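Local coordinates for protein cellulase (Xanthomonas axonopodis pv. citri, PDB 5HOS) that probably hydrolyses internal beta-1,4-glucosidic bonds of cellulose, as an endoglucanase of glycoside hydrolase family 5, at residues Gly31-Gly36 and Gly300-Ala305; Ala64-Asn69 and Ile332-Ala337. One frame throughout, in Å; residues are numbered along the deposited sequence.

Contact 1. Residues Gly31-Gly36 and Gly300-Ala305; sequences GVNLSG and GWSWWA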
ATOM      1  N   GLY A  31       9.512  -0.826   4.583  1.00 19.75           N
ATOM      2  CA  GLY A  31       9.754   0.194   3.599  1.00 19.94           C
ATOM      3  C   GLY A  31       8.927   1.441   3.700  1.00 19.14           C
ATOM      4  O   GLY A  31       8.451   1.813   4.779  1.00 18.79           O
ATOM      5  N   VAL A  32       8.767   2.076   2.549  1.00 17.58           N
ATOM      6  CA  VAL A  32       8.248   3.422   2.478  1.00 17.67           C
ATOM      7  C   VAL A  32       7.429   3.614   1.204  1.00 17.67           C
ATOM      8  O   VAL A  32       7.741   3.044   0.156  1.00 18.10           O
ATOM      9  CB  VAL A  32       9.412   4.436   2.550  1.00 19.09           C
ATOM     10  CG1 VAL A  32      10.311   4.345   1.320  1.00 19.29           C
ATOM     11  CG2 VAL A  32       8.893   5.851   2.757  1.00 20.85           C
ATOM     12  N   ASN A  33       6.377   4.414   1.313  1.00 17.74           N
ATOM     13  CA  ASN A  33       5.621   4.862   0.153  1.00 18.02           C
ATOM     14  C   ASN A  33       6.366   6.008  -0.518  1.00 18.44           C
ATOM     15  O   ASN A  33       6.708   6.985   0.145  1.00 19.03           O
ATOM     16  CB  ASN A  33       4.230   5.351   0.555  1.00 18.38           C
ATOM     17  CG  ASN A  33       3.271   4.221   0.818  1.00 17.17           C
ATOM     18  OD1 ASN A  33       2.538   3.809  -0.082  1.00 15.37           O
ATOM     19  ND2 ASN A  33       3.247   3.729   2.062  1.00 16.18           N
ATOM     20  N   LEU A  34       6.625   5.881  -1.818  1.00 18.74           N
ATOM     21  CA  LEU A  34       7.163   6.985  -2.608  1.00 19.35           C
ATOM     22  C   LEU A  34       6.021   7.573  -3.406  1.00 19.21           C
ATOM     23  O   LEU A  34       5.655   7.063  -4.472  1.00 18.89           O
ATOM     24  CB  LEU A  34       8.312   6.528  -3.515  1.00 19.48           C
ATOM     25  CG  LEU A  34       9.564   6.002  -2.819  1.00 20.09           C
ATOM     26  CD1 LEU A  34      10.657   5.748  -3.852  1.00 21.96           C
ATOM     27  CD2 LEU A  34      10.070   6.958  -1.749  1.00 22.53           C
ATOM     28  N   SER A  35       5.440   8.632  -2.847  1.00 19.61           N
ATOM     29  CA  SER A  35       4.310   9.317  -3.439  1.00 20.90           C
ATOM     30  C   SER A  35       4.800  10.247  -4.536  1.00 20.22           C
ATOM     31  O   SER A  35       5.843  10.878  -4.388  1.00 20.75           O
ATOM     32  CB  SER A  35       3.574  10.141  -2.376  1.00 20.87           C
ATOM     33  OG  SER A  35       2.542  10.896  -2.967  1.00 22.06           O
ATOM     34  N   GLY A  36       4.027  10.353  -5.612  1.00 20.11           N
ATOM     35  CA  GLY A  36       4.373  11.231  -6.729  1.00 21.81           C
ATOM     36  C   GLY A  36       3.691  10.913  -8.044  1.00 19.51           C
ATOM     37  O   GLY A  36       3.329  11.821  -8.769  1.00 22.18           O
ATOM     38  N   GLY A 300       4.778  -7.530   6.813  1.00 18.31           N
ATOM     39  CA  GLY A 300       5.462  -6.341   6.357  1.00 15.78           C
ATOM     40  C   GLY A 300       4.757  -5.047   6.671  1.00 16.42           C
ATOM     41  O   GLY A 300       3.597  -5.032   7.097  1.00 16.51           O
ATOM     42  N   TRP A 301       5.486  -3.958   6.478  1.00 16.64           N
ATOM     43  CA  TRP A 301       4.925  -2.612   6.607  1.00 16.85           C
ATOM     44  C   TRP A 301       5.609  -1.629   5.686  1.00 17.00           C
ATOM     45  O   TRP A 301       6.731  -1.862   5.245  1.00 16.73           O
ATOM     46  CB  TRP A 301       4.978  -2.113   8.054  1.00 17.98           C
ATOM     47  CG  TRP A 301       6.321  -2.211   8.792  1.00 19.31           C
ATOM     48  CD1 TRP A 301       6.647  -3.134   9.737  1.00 21.11           C
ATOM     49  CD2 TRP A 301       7.450  -1.323   8.701  1.00 19.80           C
ATOM     50  NE1 TRP A 301       7.907  -2.906  10.221  1.00 22.14           N
ATOM     51  CE2 TRP A 301       8.426  -1.796   9.608  1.00 20.90           C
ATOM     52  CE3 TRP A 301       7.740  -0.184   7.936  1.00 17.46           C
ATOM     53  CZ2 TRP A 301       9.676  -1.174   9.770  1.00 20.35           C
ATOM     54  CZ3 TRP A 301       8.987   0.437   8.104  1.00 18.71           C
ATOM     55  CH2 TRP A 301       9.930  -0.059   9.017  1.00 19.90           C
ATOM     56  N   SER A 302       4.910  -0.532   5.390  1.00 16.95           N
ATOM     57  CA  SER A 302       5.463   0.544   4.580  1.00 17.14           C
ATOM     58  C   SER A 302       4.883   1.881   5.033  1.00 17.51           C
ATOM     59  O   SER A 302       3.665   2.083   5.051  1.00 18.81           O
ATOM     60  CB  SER A 302       5.266   0.310   3.061  1.00 18.01           C
ATOM     61  OG  SER A 302       3.925  -0.012   2.712  1.00 17.28           O
ATOM     62  N   TRP A 303       5.793   2.754   5.457  1.00 18.26           N
ATOM     63  CA  TRP A 303       5.486   4.084   5.978  1.00 19.75           C
ATOM     64  C   TRP A 303       4.907   4.998   4.910  1.00 19.41           C
ATOM     65  O   TRP A 303       5.351   4.971   3.756  1.00 20.19           O
ATOM     66  CB  TRP A 303       6.792   4.691   6.509  1.00 21.58           C
ATOM     67  CG  TRP A 303       6.745   6.115   6.933  1.00 22.10           C
ATOM     68  CD1 TRP A 303       6.921   7.222   6.145  1.00 22.98           C
ATOM     69  CD2 TRP A 303       6.548   6.590   8.258  1.00 24.31           C
ATOM     70  NE1 TRP A 303       6.828   8.363   6.907  1.00 23.02           N
ATOM     71  CE2 TRP A 303       6.610   8.002   8.211  1.00 24.26           C
ATOM     72  CE3 TRP A 303       6.330   5.959   9.492  1.00 25.60           C
ATOM     73  CZ2 TRP A 303       6.459   8.793   9.351  1.00 24.13           C
ATOM     74  CZ3 TRP A 303       6.178   6.744  10.626  1.00 24.95           C
ATOM     75  CH2 TRP A 303       6.243   8.143  10.547  1.00 26.42           C
ATOM     76  N   TRP A 304       3.926   5.813   5.297  1.00 20.39           N
ATOM     77  CA  TRP A 304       3.409   6.879   4.442  1.00 21.00           C
ATOM     78  C   TRP A 304       3.906   8.203   5.044  1.00 21.74           C
ATOM     79  O   TRP A 304       3.499   8.539   6.155  1.00 22.98           O
ATOM     80  CB  TRP A 304       1.872   6.876   4.395  1.00 21.03           C
ATOM     81  CG  TRP A 304       1.363   7.930   3.462  1.00 20.89           C
ATOM     82  CD1 TRP A 304       1.155   9.246   3.747  1.00 21.69           C
ATOM     83  CD2 TRP A 304       1.052   7.768   2.075  1.00 20.54           C
ATOM     84  NE1 TRP A 304       0.724   9.914   2.627  1.00 21.61           N
ATOM     85  CE2 TRP A 304       0.659   9.034   1.582  1.00 20.87           C
ATOM     86  CE3 TRP A 304       1.078   6.682   1.196  1.00 20.62           C
ATOM     87  CZ2 TRP A 304       0.274   9.234   0.255  1.00 22.67           C
ATOM     88  CZ3 TRP A 304       0.701   6.881  -0.127  1.00 21.10           C
ATOM     89  CH2 TRP A 304       0.310   8.150  -0.588  1.00 22.53           C
ATOM     90  N   ALA A 305       4.762   8.969   4.364  1.00 23.01           N
ATOM     91  CA  ALA A 305       5.320   8.683   3.026  1.00 22.52           C
ATOM     92  C   ALA A 305       6.606   9.465   2.831  1.00 23.02           C
ATOM     93  O   ALA A 305       6.996  10.248   3.683  1.00 22.83           O
ATOM     94  CB  ALA A 305       4.328   9.067   1.940  1.00 23.28           C
TER
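G31 and V32 pair in parallel with S302 and W303, closing the eight-stranded (beta/alpha)8 barrel between its first and last strands. G31 N donates to W301 O at 3.0 Å, a bent bond with 135° at the hydrogen. G31 O takes W303 N at 2.9 Å, and S302 CA-H also leans on this oxygen. W303 O then serves two donors of one residue. N33 N donates to W303 O at 2.7 Å. N33 ND2 comes in above the carbonyl plane at 3.0 Å, while W303 O lies in the amide plane of N33.

N33 CG stands anti to its own carbonyl carbon (chi1 -78°), and this brings the amide over to the other strand. N33 ND2 also bonds A270 O, and N33 OD1 accepts from R72, so both ends of the amide are satisfied. S302 OG is satisfied by A270 O as well. W303 NE1 bonds F316 O. The peptide bond between W304 and A305 is cis. The W304 and N33 side chains cross at about a right angle, with ring and amide planes 54° apart and W304 CE3 3.3 Å from N33 CG.

Contact 2. Residues Ala64-Asn69 and Ile332-Ala337; sequences AGKHMN and ILSPRA
S334 OG gives its hydrogen bond to K66 O, 2.9 Å away. The hydroxyl stands above the carbonyl plane, 45° out of it. The donor therefore does not sit on a lone pair. With chi1 at -175°, S334 OG lies trans to N, on the side of its own carbonyl carbon, and reaches K66 O. The backbone adds to this grip, because S334 CA-H also points at K66 O, with S334 CA 3.5 Å from that oxygen. K66 CB comes alongside the hydroxyl, 3.8 Å from S334 OG. S334 OG also lies at the edge of the H67 ring, near its plane, 3.4 Å from H67 CD2. A337 CB, one turn further on, presses on H67 O at 3.4 Å. M68 adds the apolar part. M68 CG meets A337 CB at 4.0 Å. The M68 chain is extended beyond CG, and M68 CE lies 4.0 Å from L333 CB, where the two side chains cross at a slant.

The loop side of this contact is the end of helix 57-65, which closes in a Schellman motif. H67 is its C-prime residue and has positive phi. H67 N bonds A64 O, and M68 N bonds F63 O. G65 O lies over the centre of one face of the H67 ring. This turn leaves K66 O facing the last helix of the barrel fold, 330-341.

Further out, K66 NZ forms a salt bridge with D326. T341 OG1 lies within hydrogen-bonding distance of H67 O and A337 O, which would have to share its single proton.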
ATOM      1  N   ALA A  64      17.289   2.269   0.916  1.00 18.56           N
ATOM      2  CA  ALA A  64      18.058   1.029   1.117  1.00 20.33           C
ATOM      3  C   ALA A  64      19.192   1.243   2.115  1.00 22.70           C
ATOM      4  O   ALA A  64      19.431   0.386   2.975  1.00 23.11           O
ATOM      5  CB  ALA A  64      18.610   0.504  -0.204  1.00 22.08           C
ATOM      6  N   GLY A  65      19.864   2.394   2.028  1.00 22.23           N
ATOM      7  CA  GLY A  65      20.920   2.751   2.987  1.00 24.62           C
ATOM      8  C   GLY A  65      20.399   2.874   4.418  1.00 26.15           C
ATOM      9  O   GLY A  65      21.141   2.658   5.373  1.00 26.75           O
ATOM     10  N   LYS A  66      19.115   3.212   4.558  1.00 26.34           N
ATOM     11  CA  LYS A  66      18.425   3.209   5.856  1.00 25.67           C
ATOM     12  C   LYS A  66      17.811   1.852   6.222  1.00 25.12           C
ATOM     13  O   LYS A  66      16.979   1.776   7.127  1.00 27.44           O
ATOM     14  CB  LYS A  66      17.350   4.302   5.876  1.00 26.27           C
ATOM     15  CG  LYS A  66      17.903   5.708   5.716  1.00 28.07           C
ATOM     16  CD  LYS A  66      18.639   6.171   6.969  1.00 31.80           C
ATOM     17  CE  LYS A  66      19.850   7.014   6.640  1.00 34.41           C
ATOM     18  NZ  LYS A  66      20.574   7.352   7.896  1.00 38.67           N
ATOM     19  N   HIS A  67      18.241   0.792   5.529  1.00 25.00           N
ATOM     20  CA  HIS A  67      17.885  -0.606   5.818  1.00 25.68           C
ATOM     21  C   HIS A  67      16.452  -0.999   5.455  1.00 22.99           C
ATOM     22  O   HIS A  67      15.969  -2.038   5.906  1.00 24.41           O
ATOM     23  CB  HIS A  67      18.210  -0.971   7.270  1.00 28.41           C
ATOM     24  CG  HIS A  67      19.543  -0.475   7.714  1.00 32.74           C
ATOM     25  ND1 HIS A  67      20.724  -0.974   7.210  1.00 36.62           N
ATOM     26  CD2 HIS A  67      19.884   0.515   8.568  1.00 36.59           C
ATOM     27  CE1 HIS A  67      21.738  -0.333   7.757  1.00 37.79           C
ATOM     28  NE2 HIS A  67      21.256   0.577   8.585  1.00 40.52           N
ATOM     29  N   MET A  68      15.791  -0.198   4.617  1.00 22.17           N
ATOM     30  CA  MET A  68      14.479  -0.565   4.081  1.00 19.95           C
ATOM     31  C   MET A  68      14.691  -1.418   2.853  1.00 20.19           C
ATOM     32  O   MET A  68      15.636  -1.190   2.098  1.00 20.29           O
ATOM     33  CB  MET A  68      13.673   0.681   3.717  1.00 20.39           C
ATOM     34  CG  MET A  68      13.111   1.357   4.937  1.00 21.58           C
ATOM     35  SD  MET A  68      12.453   2.979   4.585  1.00 25.17           S
ATOM     36  CE  MET A  68      11.784   3.387   6.200  1.00 26.12           C
ATOM     37  N   ASN A  69      13.821  -2.402   2.658  1.00 17.42           N
ATOM     38  CA  ASN A  69      13.879  -3.240   1.464  1.00 16.30           C
ATOM     39  C   ASN A  69      12.666  -3.134   0.541  1.00 16.58           C
ATOM     40  O   ASN A  69      12.572  -3.891  -0.411  1.00 17.82           O
ATOM     41  CB  ASN A  69      14.133  -4.705   1.845  1.00 16.71           C
ATOM     42  CG  ASN A  69      12.935  -5.362   2.516  1.00 17.74           C
ATOM     43  OD1 ASN A  69      11.964  -4.703   2.865  1.00 18.82           O
ATOM     44  ND2 ASN A  69      13.004  -6.673   2.694  1.00 18.03           N
ATOM     45  N   ILE A 332      13.788   6.210  14.234  1.00 27.36           N
ATOM     46  CA  ILE A 332      13.015   5.053  14.702  1.00 27.10           C
ATOM     47  C   ILE A 332      12.799   4.028  13.589  1.00 26.04           C
ATOM     48  O   ILE A 332      12.958   2.828  13.822  1.00 26.64           O
ATOM     49  CB  ILE A 332      11.651   5.495  15.280  1.00 28.87           C
ATOM     50  CG1 ILE A 332      11.870   6.442  16.470  1.00 31.55           C
ATOM     51  CG2 ILE A 332      10.821   4.276  15.695  1.00 28.86           C
ATOM     52  CD1 ILE A 332      10.660   7.270  16.856  1.00 32.43           C
ATOM     53  N   LEU A 333      12.426   4.491  12.395  1.00 24.93           N
ATOM     54  CA  LEU A 333      12.118   3.579  11.280  1.00 25.61           C
ATOM     55  C   LEU A 333      13.324   2.766  10.834  1.00 26.66           C
ATOM     56  O   LEU A 333      13.189   1.574  10.532  1.00 26.60           O
ATOM     57  CB  LEU A 333      11.548   4.340  10.083  1.00 24.98           C
ATOM     58  CG  LEU A 333      10.191   5.010  10.291  1.00 26.97           C
ATOM     59  CD1 LEU A 333       9.916   6.028   9.192  1.00 27.01           C
ATOM     60  CD2 LEU A 333       9.073   3.970  10.356  1.00 29.00           C
ATOM     61  N   SER A 334      14.496   3.403  10.806  1.00 26.01           N
ATOM     62  CA  SER A 334      15.701   2.760  10.288  1.00 25.91           C
ATOM     63  C   SER A 334      16.160   1.548  11.120  1.00 24.81           C
ATOM     64  O   SER A 334      16.338   0.470  10.555  1.00 26.17           O
ATOM     65  CB  SER A 334      16.831   3.781  10.077  1.00 25.77           C
ATOM     66  OG  SER A 334      17.948   3.172   9.462  1.00 28.97           O
ATOM     67  N   PRO A 335      16.337   1.704  12.453  1.00 26.67           N
ATOM     68  CA  PRO A 335      16.719   0.511  13.235  1.00 26.41           C
ATOM     69  C   PRO A 335      15.662  -0.608  13.232  1.00 25.96           C
ATOM     70  O   PRO A 335      16.022  -1.784  13.283  1.00 26.92           O
ATOM     71  CB  PRO A 335      16.964   1.051  14.657  1.00 26.60           C
ATOM     72  CG  PRO A 335      16.461   2.451  14.673  1.00 27.78           C
ATOM     73  CD  PRO A 335      16.396   2.940  13.258  1.00 27.89           C
ATOM     74  N   ARG A 336      14.383  -0.247  13.162  1.00 25.36           N
ATOM     75  CA  ARG A 336      13.306  -1.244  13.074  1.00 26.85           C
ATOM     76  C   ARG A 336      13.351  -1.980  11.732  1.00 25.62           C
ATOM     77  O   ARG A 336      13.218  -3.207  11.685  1.00 26.67           O
ATOM     78  CB  ARG A 336      11.942  -0.586  13.298  1.00 28.10           C
ATOM     79  CG  ARG A 336      11.757  -0.031  14.704  1.00 31.06           C
ATOM     80  CD  ARG A 336      11.515  -1.139  15.717  1.00 35.09           C
ATOM     81  NE  ARG A 336      11.277  -0.609  17.059  1.00 39.99           N
ATOM     82  CZ  ARG A 336      11.041  -1.348  18.144  1.00 42.12           C
ATOM     83  NH1 ARG A 336      10.839  -0.750  19.314  1.00 43.14           N
ATOM     84  NH2 ARG A 336      11.006  -2.679  18.073  1.00 39.67           N
ATOM     85  N   ALA A 337      13.565  -1.231  10.652  1.00 24.63           N
ATOM     86  CA  ALA A 337      13.775  -1.827   9.331  1.00 25.09           C
ATOM     87  C   ALA A 337      14.986  -2.760   9.320  1.00 25.61           C
ATOM     88  O   ALA A 337      14.924  -3.852   8.759  1.00 23.97           O
ATOM     89  CB  ALA A 337      13.926  -0.745   8.266  1.00 23.42           C
TER

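In the fold
The two contacts have centres 12 Å apart and touch each other. Along the chain their segments alternate: 31-36, 64-69, 300-305, 332-337. Strand 29-34 is followed by helix 57-65, and strand 298-306 by helix 330-341. Contact 1 joins the first and last strands; contact 2 joins the C-terminal turn of helix 57-65 to helix 330-341. The barrel is closed in its inner sheet and again in its outer layer. Between the layers, W303 CE3 meets L333 CD2 at 3.5 Å and G31 CA meets M68 CG at 3.8 Å. Contact 1 is fully buried; contact 2 is partly buried, and its centre lies about 18 Å from the centre of the chain.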